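DTDP-4-dehydrorhamnose reductase, rfbD ortholog (PDB 1VL0) probably catalyses the NAD(P)H-dependent reduction of dTDP-6-deoxy-L-lyxo-4-hexulose to dTDP-L-rhamnose, a step in dTDP-L-rhamnose biosynthesis. Local coordinates at residues T160-G165 and C224-F229; V191-S196 and Y260-N265; N169-M174 and E281-Y286. All coordinates share one frame; numbering follows the deposited sequence.

Contact 1 (T160-G165 and C224-F229). With NAI (1,4-dihydronicotinamide adenine dinucleotide), chain D.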
loop_
_atom_site.group_PDB
_atom_site.type_symbol
_atom_site.label_atom_id
_atom_site.label_comp_id
_atom_site.label_asym_id
_atom_site.label_seq_id
_atom_site.Cartn_x
_atom_site.Cartn_y
_atom_site.Cartn_z
ATOM N N THR A 160 10.398 9.476 -14.444
ATOM C CA THR A 160 11.101 10.416 -15.280
ATOM C C THR A 160 10.139 11.186 -16.208
ATOM O O THR A 160 8.922 11.022 -16.113
ATOM C CB THR A 160 12.239 9.744 -16.030
ATOM O OG1 THR A 160 13.058 10.768 -16.639
ATOM C CG2 THR A 160 11.757 8.888 -17.174
ATOM N N ALA A 161 10.688 12.058 -17.061
ATOM C CA ALA A 161 9.856 12.924 -17.903
ATOM C C ALA A 161 10.675 13.501 -19.040
ATOM O O ALA A 161 11.905 13.614 -18.928
ATOM C CB ALA A 161 9.283 14.086 -17.066
ATOM N N TRP A 162 9.977 13.862 -20.122
ATOM C CA TRP A 162 10.556 14.647 -21.228
ATOM C C TRP A 162 11.857 13.996 -21.652
ATOM O O TRP A 162 12.904 14.639 -21.752
ATOM C CB TRP A 162 10.799 16.074 -20.782
ATOM C CG TRP A 162 9.580 16.865 -20.521
ATOM C CD1 TRP A 162 8.344 16.416 -20.096
ATOM C CD2 TRP A 162 9.466 18.287 -20.612
ATOM N NE1 TRP A 162 7.483 17.477 -19.929
ATOM C CE2 TRP A 162 8.132 18.631 -20.269
ATOM C CE3 TRP A 162 10.331 19.301 -21.014
ATOM C CZ2 TRP A 162 7.669 19.938 -20.301
ATOM C CZ3 TRP A 162 9.886 20.565 -21.023
ATOM C CH2 TRP A 162 8.558 20.891 -20.677
ATOM N N LEU A 163 11.789 12.708 -21.923
ATOM C CA LEU A 163 12.999 11.908 -22.049
ATOM C C LEU A 163 13.523 11.788 -23.490
ATOM O O LEU A 163 12.775 11.470 -24.424
ATOM C CB LEU A 163 12.729 10.499 -21.512
ATOM C CG LEU A 163 13.924 9.589 -21.384
ATOM C CD1 LEU A 163 14.861 10.080 -20.316
ATOM C CD2 LEU A 163 13.458 8.154 -21.111
ATOM N N TYR A 164 14.827 12.002 -23.664
ATOM C CA TYR A 164 15.430 11.904 -24.988
ATOM C C TYR A 164 16.672 11.046 -24.910
ATOM O O TYR A 164 17.362 10.985 -23.907
ATOM C CB TYR A 164 15.736 13.301 -25.614
ATOM C CG TYR A 164 16.701 14.143 -24.785
ATOM C CD1 TYR A 164 18.056 14.003 -24.937
ATOM C CD2 TYR A 164 16.239 15.048 -23.866
ATOM C CE1 TYR A 164 18.934 14.744 -24.189
ATOM C CE2 TYR A 164 17.095 15.784 -23.116
ATOM C CZ TYR A 164 18.444 15.656 -23.307
ATOM O OH TYR A 164 19.317 16.342 -22.525
ATOM N N GLY A 165 16.944 10.389 -26.013
ATOM C CA GLY A 165 18.112 9.518 -26.147
ATOM C C GLY A 165 18.090 8.850 -27.514
ATOM O O GLY A 165 17.659 9.444 -28.512
ATOM N N CYS A 224 11.939 24.382 -17.574
ATOM C CA CYS A 224 11.573 25.175 -18.737
ATOM C C CYS A 224 10.258 24.696 -19.356
ATOM O O CYS A 224 9.687 23.699 -18.938
ATOM C CB CYS A 224 12.711 25.142 -19.753
ATOM S SG CYS A 224 12.985 23.526 -20.555
ATOM N N SER A 225 9.760 25.448 -20.329
ATOM C CA SER A 225 8.644 25.020 -21.160
ATOM C C SER A 225 9.155 24.277 -22.387
ATOM O O SER A 225 10.361 24.342 -22.693
ATOM C CB SER A 225 7.849 26.234 -21.647
ATOM O OG SER A 225 8.635 26.967 -22.588
ATOM N N TRP A 226 8.244 23.622 -23.125
ATOM C CA TRP A 226 8.599 22.997 -24.419
ATOM C C TRP A 226 9.138 24.020 -25.409
ATOM O O TRP A 226 10.063 23.701 -26.178
ATOM C CB TRP A 226 7.444 22.238 -25.060
ATOM C CG TRP A 226 7.022 21.027 -24.333
ATOM C CD1 TRP A 226 5.895 20.890 -23.558
ATOM C CD2 TRP A 226 7.662 19.746 -24.328
ATOM N NE1 TRP A 226 5.815 19.612 -23.056
ATOM C CE2 TRP A 226 6.891 18.892 -23.504
ATOM C CE3 TRP A 226 8.833 19.239 -24.910
ATOM C CZ2 TRP A 226 7.231 17.559 -23.274
ATOM C CZ3 TRP A 226 9.186 17.931 -24.666
ATOM C CH2 TRP A 226 8.383 17.093 -23.853
ATOM N N TYR A 227 8.571 25.229 -25.381
ATOM C CA TYR A 227 9.044 26.353 -26.179
ATOM C C TYR A 227 10.542 26.644 -25.870
ATOM O O TYR A 227 11.386 26.683 -26.755
ATOM C CB TYR A 227 8.132 27.580 -25.968
ATOM C CG TYR A 227 8.749 28.875 -26.465
ATOM C CD1 TYR A 227 8.746 29.206 -27.826
ATOM C CD2 TYR A 227 9.394 29.738 -25.574
ATOM C CE1 TYR A 227 9.344 30.370 -28.275
ATOM C CE2 TYR A 227 9.991 30.893 -26.005
ATOM C CZ TYR A 227 9.966 31.211 -27.365
ATOM O OH TYR A 227 10.552 32.371 -27.785
ATOM N N ASP A 228 10.881 26.785 -24.596
ATOM C CA ASP A 228 12.251 27.041 -24.202
ATOM C C ASP A 228 13.177 25.889 -24.665
ATOM O O ASP A 228 14.327 26.098 -25.046
ATOM C CB ASP A 228 12.364 27.125 -22.701
ATOM C CG ASP A 228 11.613 28.285 -22.081
ATOM O OD1 ASP A 228 11.570 29.372 -22.697
ATOM O OD2 ASP A 228 11.055 28.164 -20.964
ATOM N N PHE A 229 12.669 24.680 -24.589
ATOM C CA PHE A 229 13.414 23.461 -24.992
ATOM C C PHE A 229 13.744 23.584 -26.492
ATOM O O PHE A 229 14.910 23.452 -26.889
ATOM C CB PHE A 229 12.539 22.273 -24.654
ATOM C CG PHE A 229 13.175 20.916 -24.786
ATOM C CD1 PHE A 229 14.518 20.723 -25.120
ATOM C CD2 PHE A 229 12.399 19.795 -24.545
ATOM C CE1 PHE A 229 15.057 19.429 -25.220
ATOM C CE2 PHE A 229 12.954 18.515 -24.640
ATOM C CZ PHE A 229 14.277 18.342 -24.997
HETATM P PA NAI D . 10.848 3.581 -25.754
HETATM O O1A NAI D . 9.474 3.816 -26.314
HETATM O O2A NAI D . 11.949 4.289 -26.505
HETATM O O5B NAI D . 11.029 1.991 -25.636
HETATM C C5B NAI D . 10.017 1.263 -24.968
HETATM C C4B NAI D . 10.097 -0.219 -25.310
HETATM O O4B NAI D . 8.876 -0.860 -24.943
HETATM C C3B NAI D . 10.258 -0.547 -26.793
HETATM O O3B NAI D . 11.525 -1.128 -27.037
HETATM C C2B NAI D . 9.102 -1.527 -27.043
HETATM O O2B NAI D . 9.320 -2.475 -28.079
HETATM C C1B NAI D . 8.944 -2.095 -25.629
HETATM N N9A NAI D . 7.809 -2.997 -25.356
HETATM C C8A NAI D . 6.510 -2.763 -25.712
HETATM N N7A NAI D . 5.768 -3.819 -25.323
HETATM C C5A NAI D . 6.557 -4.749 -24.739
HETATM C C6A NAI D . 6.276 -6.000 -24.184
HETATM N N6A NAI D . 5.046 -6.489 -24.185
HETATM N N1A NAI D . 7.302 -6.741 -23.643
HETATM C C2A NAI D . 8.605 -6.233 -23.644
HETATM N N3A NAI D . 8.890 -5.018 -24.215
HETATM C C4A NAI D . 7.872 -4.257 -24.751
HETATM O O3 NAI D . 10.821 3.975 -24.199
HETATM P PN NAI D . 11.707 5.110 -23.458
HETATM O O1N NAI D . 13.016 4.567 -23.048
HETATM O O2N NAI D . 11.494 6.394 -24.162
HETATM O O5D NAI D . 10.926 5.105 -22.040
HETATM C C5D NAI D . 11.493 4.387 -20.952
HETATM C C4D NAI D . 10.610 4.537 -19.742
HETATM O O4D NAI D . 10.448 5.924 -19.375
HETATM C C3D NAI D . 9.214 3.955 -19.959
HETATM O O3D NAI D . 8.989 3.139 -18.844
HETATM C C2D NAI D . 8.271 5.157 -19.997
HETATM O O2D NAI D . 6.949 4.975 -19.498
HETATM C C1D NAI D . 9.058 6.150 -19.134
HETATM N N1N NAI D . 8.784 7.551 -19.448
HETATM C C2N NAI D . 9.267 8.076 -20.625
HETATM C C3N NAI D . 9.018 9.420 -20.894
HETATM C C7N NAI D . 9.202 9.956 -22.282
HETATM O O7N NAI D . 9.239 11.350 -22.434
HETATM N N7N NAI D . 9.327 9.123 -23.323
HETATM C C4N NAI D . 8.299 10.198 -19.975
HETATM C C5N NAI D . 7.814 9.650 -18.788
HETATM C C6N NAI D . 8.079 8.304 -18.556
#
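Trp162 and Trp226 lay their indoles against each other in an offset face-to-face stack, with six-membered rings 3.8 Å apart between centroids and planes inclined by 19°. The tilt is small enough for contact over much of both ring systems: CZ2 of Trp226 sits over CE2 of Trp162 at 3.3 Å, while CH2 of Trp226 reaches back to CG of Trp162 at 3.5 Å. Both chi1 values are close to -67°, CG standing opposite the carbonyl carbon and beside the backbone N. The far end of the Trp162 indole reaches the strand-to-helix junction at 224-226, where its CH2 lies 3.5 Å from Cys224 O and its edge meets the carbonyl carbon of Ser225.

Phe229, one helical turn after Ser225, supplies the third large surface. Its CD2 approaches CE3 of Trp162 at 4.1 Å and its CZ approaches CD2 of Tyr164, both obliquely. The helix start is fixed by a capping box: Asp228 N donates to Ser225 OG (3.0 Å) and Ser225 N to Asp228 OD2 (3.1 Å), while Ser225 OG also bonds His188.

On the backbone beside Trp162 the same segment meets the nicotinamide of the cofactor, consistent with the Rossmann-type binding of extended short-chain dehydrogenases. Leu163 N gives an almost straight bond (174°) to the carboxamide O7N. The stack joins the end of strand 155-164 to the first turn of helix 226-237, with Pro194 of strand 191-196 and Leu283 of helix 279-290 packing against Phe229.

Contact 2 (V191-S196 and Y260-N265)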
loop_
_atom_site.group_PDB
_atom_site.type_symbol
_atom_site.label_atom_id
_atom_site.label_comp_id
_atom_site.label_asym_id
_atom_site.label_seq_id
_atom_site.Cartn_x
_atom_site.Cartn_y
_atom_site.Cartn_z
ATOM N N VAL A 191 5.285 23.098 -18.532
ATOM C CA VAL A 191 6.643 23.198 -18.043
ATOM C C VAL A 191 7.054 21.907 -17.340
ATOM O O VAL A 191 6.236 21.180 -16.787
ATOM C CB VAL A 191 6.921 24.438 -17.121
ATOM C CG1 VAL A 191 6.355 25.768 -17.741
ATOM C CG2 VAL A 191 6.368 24.239 -15.791
ATOM N N GLY A 192 8.345 21.642 -17.383
ATOM C CA GLY A 192 8.921 20.406 -16.868
ATOM C C GLY A 192 10.406 20.593 -17.023
ATOM O O GLY A 192 10.894 21.699 -17.008
ATOM N N THR A 193 11.121 19.499 -17.201
ATOM C CA THR A 193 12.546 19.530 -17.406
ATOM C C THR A 193 12.937 18.422 -18.389
ATOM O O THR A 193 12.665 17.251 -18.097
ATOM C CB THR A 193 13.309 19.230 -16.119
ATOM O OG1 THR A 193 12.731 19.964 -15.029
ATOM C CG2 THR A 193 14.786 19.682 -16.291
ATOM N N PRO A 194 13.599 18.799 -19.500
ATOM C CA PRO A 194 14.148 17.830 -20.472
ATOM C C PRO A 194 15.129 16.931 -19.781
ATOM O O PRO A 194 15.913 17.441 -18.970
ATOM C CB PRO A 194 14.877 18.728 -21.472
ATOM C CG PRO A 194 14.156 20.102 -21.346
ATOM C CD PRO A 194 13.850 20.207 -19.906
ATOM N N THR A 195 15.088 15.607 -20.072
ATOM C CA THR A 195 15.911 14.653 -19.388
ATOM C C THR A 195 16.564 13.726 -20.349
ATOM O O THR A 195 15.908 13.192 -21.239
ATOM C CB THR A 195 15.070 13.855 -18.351
ATOM O OG1 THR A 195 14.563 14.782 -17.383
ATOM C CG2 THR A 195 15.935 12.865 -17.540
ATOM N N SER A 196 17.884 13.621 -20.209
ATOM C CA SER A 196 18.692 12.747 -21.084
ATOM C C SER A 196 18.678 11.375 -20.483
ATOM O O SER A 196 18.745 11.259 -19.288
ATOM C CB SER A 196 20.172 13.237 -21.166
ATOM O OG SER A 196 20.954 12.331 -21.970
ATOM N N TYR A 260 2.057 21.755 -15.409
ATOM C CA TYR A 260 3.232 21.887 -14.614
ATOM C C TYR A 260 3.640 20.492 -14.117
ATOM O O TYR A 260 2.979 19.927 -13.238
ATOM C CB TYR A 260 2.977 22.806 -13.426
ATOM C CG TYR A 260 4.247 23.103 -12.620
ATOM C CD1 TYR A 260 4.763 22.162 -11.730
ATOM C CD2 TYR A 260 4.915 24.296 -12.749
ATOM C CE1 TYR A 260 5.905 22.396 -11.005
ATOM C CE2 TYR A 260 6.055 24.563 -11.985
ATOM C CZ TYR A 260 6.554 23.602 -11.139
ATOM O OH TYR A 260 7.699 23.849 -10.428
ATOM N N SER A 261 4.724 19.959 -14.674
ATOM C CA SER A 261 5.194 18.641 -14.310
ATOM C C SER A 261 6.670 18.613 -13.937
ATOM O O SER A 261 7.369 17.646 -14.209
ATOM C CB SER A 261 4.903 17.664 -15.454
ATOM O OG SER A 261 5.264 18.211 -16.689
ATOM N N VAL A 262 7.125 19.663 -13.261
ATOM C CA VAL A 262 8.498 19.703 -12.781
ATOM C C VAL A 262 8.578 18.764 -11.583
ATOM O O VAL A 262 7.856 18.958 -10.612
ATOM C CB VAL A 262 8.940 21.127 -12.379
ATOM C CG1 VAL A 262 10.367 21.114 -11.828
ATOM C CG2 VAL A 262 8.867 22.023 -13.553
ATOM N N LEU A 263 9.446 17.749 -11.676
ATOM C CA LEU A 263 9.683 16.872 -10.576
ATOM C C LEU A 263 10.927 17.285 -9.834
ATOM O O LEU A 263 11.973 17.456 -10.429
ATOM C CB LEU A 263 9.887 15.448 -11.079
ATOM C CG LEU A 263 8.770 14.894 -11.944
ATOM C CD1 LEU A 263 9.117 13.403 -12.283
ATOM C CD2 LEU A 263 7.443 14.965 -11.267
ATOM N N ARG A 264 10.832 17.409 -8.525
ATOM C CA ARG A 264 12.008 17.588 -7.726
ATOM C C ARG A 264 12.611 16.197 -7.489
ATOM O O ARG A 264 11.889 15.256 -7.159
ATOM C CB ARG A 264 11.632 18.225 -6.413
ATOM C CG ARG A 264 12.790 18.606 -5.566
ATOM C CD ARG A 264 12.418 19.422 -4.373
ATOM N NE ARG A 264 13.592 19.624 -3.522
ATOM C CZ ARG A 264 13.604 20.257 -2.354
ATOM N NH1 ARG A 264 12.514 20.786 -1.886
ATOM N NH2 ARG A 264 14.726 20.350 -1.655
ATOM N N ASN A 265 13.926 16.082 -7.620
ATOM C CA ASN A 265 14.633 14.869 -7.331
ATOM C C ASN A 265 14.955 14.843 -5.836
ATOM O O ASN A 265 16.141 14.702 -5.417
ATOM C CB ASN A 265 15.951 14.772 -8.125
ATOM C CG ASN A 265 15.785 14.518 -9.632
ATOM O OD1 ASN A 265 14.722 14.645 -10.237
ATOM N ND2 ASN A 265 16.879 14.212 -10.245
HETATM O O HOH W 1 11.275 17.650 -14.065
HETATM O O HOH W 2 9.249 17.133 -16.203
#
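Val191 and Tyr260 form a single beta bridge, their CA atoms 5.0 Å apart, where the loop 260-265 runs beside strand 191-196 of the Rossmann-type domain's central sheet. The direct backbone bond is Ser261 N to Val191 O, 2.9 Å long and close to straight at 170°, with the donor tilted 20° from the carbonyl plane. The hydroxyl of Ser261 comes near the same carbonyl: chi1 of 46° places OG between the backbone N and carbonyl carbon. On its other edge the strand pairs antiparallel with 224-225, through Gly192 and Cys224.

Apolar contacts come from two valines. One methyl of Val191, CG2, presses on the CD2 side of the Tyr260 ring at 3.4 Å, a close approach that is neither over the face nor at the edge. Val262 brings its CG2 over a face of the same ring, 3.7 Å above the plane, and this methyl also meets Val191 CG2 and lies against the backbone of Gly192, whose lack of a side chain leaves CA as the touching atom.

Past the bridge no further backbone pair bonds directly across the two segments, and water makes the connections. One molecule accepts from Thr193 N and donates to Ser261 O. The other accepts from Leu263 N at 3.0 Å and donates to Thr193 OG1 at 2.9 Å; that hydroxyl is also hydrogen-bonded to Gly222 O.

Contact 3 (N169-M174 and E281-Y286)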
loop_
_atom_site.group_PDB
_atom_site.type_symbol
_atom_site.label_atom_id
_atom_site.label_comp_id
_atom_site.label_asym_id
_atom_site.label_seq_id
_atom_site.Cartn_x
_atom_site.Cartn_y
_atom_site.Cartn_z
ATOM N N ASN A 169 12.123 11.192 -30.309
ATOM C CA ASN A 169 11.937 12.105 -29.214
ATOM C C ASN A 169 11.787 13.542 -29.724
ATOM O O ASN A 169 11.861 13.815 -30.924
ATOM C CB ASN A 169 13.104 11.995 -28.226
ATOM C CG ASN A 169 14.417 12.413 -28.819
ATOM O OD1 ASN A 169 14.579 13.551 -29.214
ATOM N ND2 ASN A 169 15.379 11.486 -28.874
ATOM N N PHE A 170 11.561 14.462 -28.797
ATOM C CA PHE A 170 11.244 15.847 -29.135
ATOM C C PHE A 170 12.400 16.553 -29.781
ATOM O O PHE A 170 12.211 17.442 -30.611
ATOM C CB PHE A 170 10.871 16.587 -27.857
ATOM C CG PHE A 170 10.487 18.012 -28.058
ATOM C CD1 PHE A 170 9.256 18.333 -28.560
ATOM C CD2 PHE A 170 11.344 19.034 -27.704
ATOM C CE1 PHE A 170 8.883 19.668 -28.686
ATOM C CE2 PHE A 170 10.992 20.340 -27.847
ATOM C CZ PHE A 170 9.768 20.667 -28.348
ATOM N N VAL A 171 13.616 16.160 -29.396
ATOM C CA VAL A 171 14.811 16.761 -29.961
ATOM C C VAL A 171 14.888 16.468 -31.462
ATOM O O VAL A 171 15.003 17.402 -32.278
ATOM C CB VAL A 171 16.107 16.323 -29.222
ATOM C CG1 VAL A 171 17.321 16.986 -29.823
ATOM C CG2 VAL A 171 16.018 16.667 -27.756
ATOM N N LYS A 172 14.824 15.179 -31.809
ATOM C CA LYS A 172 14.836 14.752 -33.208
ATOM C C LYS A 172 13.676 15.343 -34.019
ATOM O O LYS A 172 13.842 15.796 -35.159
ATOM C CB LYS A 172 14.864 13.219 -33.297
ATOM C CG LYS A 172 16.167 12.612 -32.813
ATOM C CD LYS A 172 16.223 11.087 -33.117
ATOM C CE LYS A 172 17.491 10.435 -32.634
ATOM N NZ LYS A 172 17.518 8.963 -33.053
ATOM N N THR A 173 12.500 15.351 -33.415
ATOM C CA THR A 173 11.323 15.958 -34.026
ATOM C C THR A 173 11.511 17.434 -34.374
ATOM O O THR A 173 11.258 17.846 -35.500
ATOM C CB THR A 173 10.154 15.777 -33.077
ATOM O OG1 THR A 173 9.882 14.372 -32.975
ATOM C CG2 THR A 173 8.867 16.391 -33.628
HETATM N N MSE A 174 11.939 18.215 -33.389
HETATM C CA MSE A 174 12.223 19.613 -33.592
HETATM C C MSE A 174 13.256 19.851 -34.668
HETATM O O MSE A 174 13.089 20.753 -35.456
HETATM C CB MSE A 174 12.737 20.250 -32.305
HETATM C CG MSE A 174 11.663 20.619 -31.334
HETATM SE SE MSE A 174 10.211 21.806 -32.081
HETATM C CE MSE A 174 8.878 20.448 -32.177
ATOM N N GLU A 281 23.136 21.380 -20.127
ATOM C CA GLU A 281 24.392 20.646 -20.236
ATOM C C GLU A 281 24.193 19.240 -20.835
ATOM O O GLU A 281 24.953 18.801 -21.681
ATOM C CB GLU A 281 25.018 20.558 -18.851
ATOM C CG GLU A 281 26.384 19.908 -18.783
ATOM C CD GLU A 281 26.958 19.830 -17.355
ATOM O OE1 GLU A 281 26.397 20.470 -16.428
ATOM O OE2 GLU A 281 27.963 19.096 -17.167
ATOM N N SER A 282 23.185 18.518 -20.337
ATOM C CA SER A 282 22.841 17.237 -20.829
ATOM C C SER A 282 22.448 17.309 -22.295
ATOM O O SER A 282 22.799 16.444 -23.108
ATOM C CB SER A 282 21.688 16.662 -19.997
ATOM O OG SER A 282 22.138 16.340 -18.703
ATOM N N LEU A 283 21.686 18.336 -22.620
ATOM C CA LEU A 283 21.141 18.513 -23.951
ATOM C C LEU A 283 22.282 18.817 -24.941
ATOM O O LEU A 283 22.394 18.154 -26.023
ATOM C CB LEU A 283 20.091 19.629 -23.929
ATOM C CG LEU A 283 19.524 19.897 -25.321
ATOM C CD1 LEU A 283 18.899 18.605 -26.005
ATOM C CD2 LEU A 283 18.585 21.052 -25.308
ATOM N N LYS A 284 23.185 19.711 -24.552
ATOM C CA LYS A 284 24.357 19.994 -25.397
ATOM C C LYS A 284 25.163 18.731 -25.676
ATOM O O LYS A 284 25.605 18.511 -26.821
ATOM C CB LYS A 284 25.267 21.060 -24.804
ATOM C CG LYS A 284 26.375 21.470 -25.777
ATOM C CD LYS A 284 27.128 22.727 -25.413
ATOM C CE LYS A 284 28.011 23.187 -26.594
ATOM N NZ LYS A 284 28.934 22.086 -27.127
ATOM N N GLU A 285 25.374 17.898 -24.665
ATOM C CA GLU A 285 26.152 16.649 -24.849
ATOM C C GLU A 285 25.442 15.758 -25.891
ATOM O O GLU A 285 26.050 15.086 -26.724
ATOM C CB GLU A 285 26.317 15.961 -23.505
ATOM C CG GLU A 285 26.969 14.595 -23.517
ATOM C CD GLU A 285 26.793 13.818 -22.201
ATOM O OE1 GLU A 285 25.641 13.430 -21.855
ATOM O OE2 GLU A 285 27.815 13.544 -21.511
ATOM N N TYR A 286 24.130 15.760 -25.847
ATOM C CA TYR A 286 23.330 14.929 -26.727
ATOM C C TYR A 286 23.369 15.423 -28.160
ATOM O O TYR A 286 23.585 14.620 -29.092
ATOM C CB TYR A 286 21.884 14.839 -26.232
ATOM C CG TYR A 286 20.975 14.010 -27.123
ATOM C CD1 TYR A 286 21.119 12.639 -27.208
ATOM C CD2 TYR A 286 19.979 14.602 -27.839
ATOM C CE1 TYR A 286 20.295 11.885 -28.016
ATOM C CE2 TYR A 286 19.134 13.872 -28.642
ATOM C CZ TYR A 286 19.292 12.517 -28.731
ATOM O OH TYR A 286 18.446 11.822 -29.541
#
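Tyr286 reaches across to helix 170-180 with its ring edge against Val171, CG1 of the valine lying near the ring plane and 3.8 Å from CE2. Tyr286 CG is anti to the backbone N (chi1 179°), an extended setting that carries the phenol away from its own helix. Val171 has CG1 in the same anti position, leaving CG2 beside the backbone N and turned to Leu283, whose CD1 it meets at 3.9 Å. The valine and leucine side chains run alongside each other with opposite headings.

The two helices are not in close backbone contact: the axes of the two short segments pass at 12.5 Å with a crossing angle of -59°. The space is spanned chiefly by the Tyr286 side chain, with Val171 and Leu283 meeting between the helices. Here helix 170-180, which follows strand 155-164, meets the C-terminal helix 279-290 of the RmlD fold.

Asn169 is the N-cap of helix 170-180. With chi1 at 64°, its OD1 folds back over the helix start and accepts from Lys172 N (3.1 Å), the donor standing above the amide's carbonyl plane, and more weakly from Val171 N. The amide's other arm, ND2, hydrogen-bonded to Gln23 OE1, lies 3.2 Å from Tyr286 OH. The extended chain of Lys172 crosses the phenol at about a right angle, bringing CE to 3.5 Å from Tyr286 OH, whose hydrogen-bond partner is Gly165 O.

The three contacts meet around strand 155-164 and its neighbour 191-196, and contact 1 lies on the same side of the chain's centre as each of the others. Contacts 1 and 2, about 7 Å apart between centres, share the sheet: Cys224 O lies 2.9 Å from Gly192 N, and Tyr164 N 2.9 Å from Thr195 O, both probable hydrogen bonds. Contact 3 is about 8 Å from contact 1, centre to centre, joined by Gly165 O to Tyr286 OH at 2.7 Å and by the packing of Phe229 on Phe170. Contacts 2 and 3 are about 15 Å apart between centres. Contact 1 itself touches the nicotinamide; the Ser261 side chain lies about 9 Å from the cofactor and that of Asn169 about 7 Å.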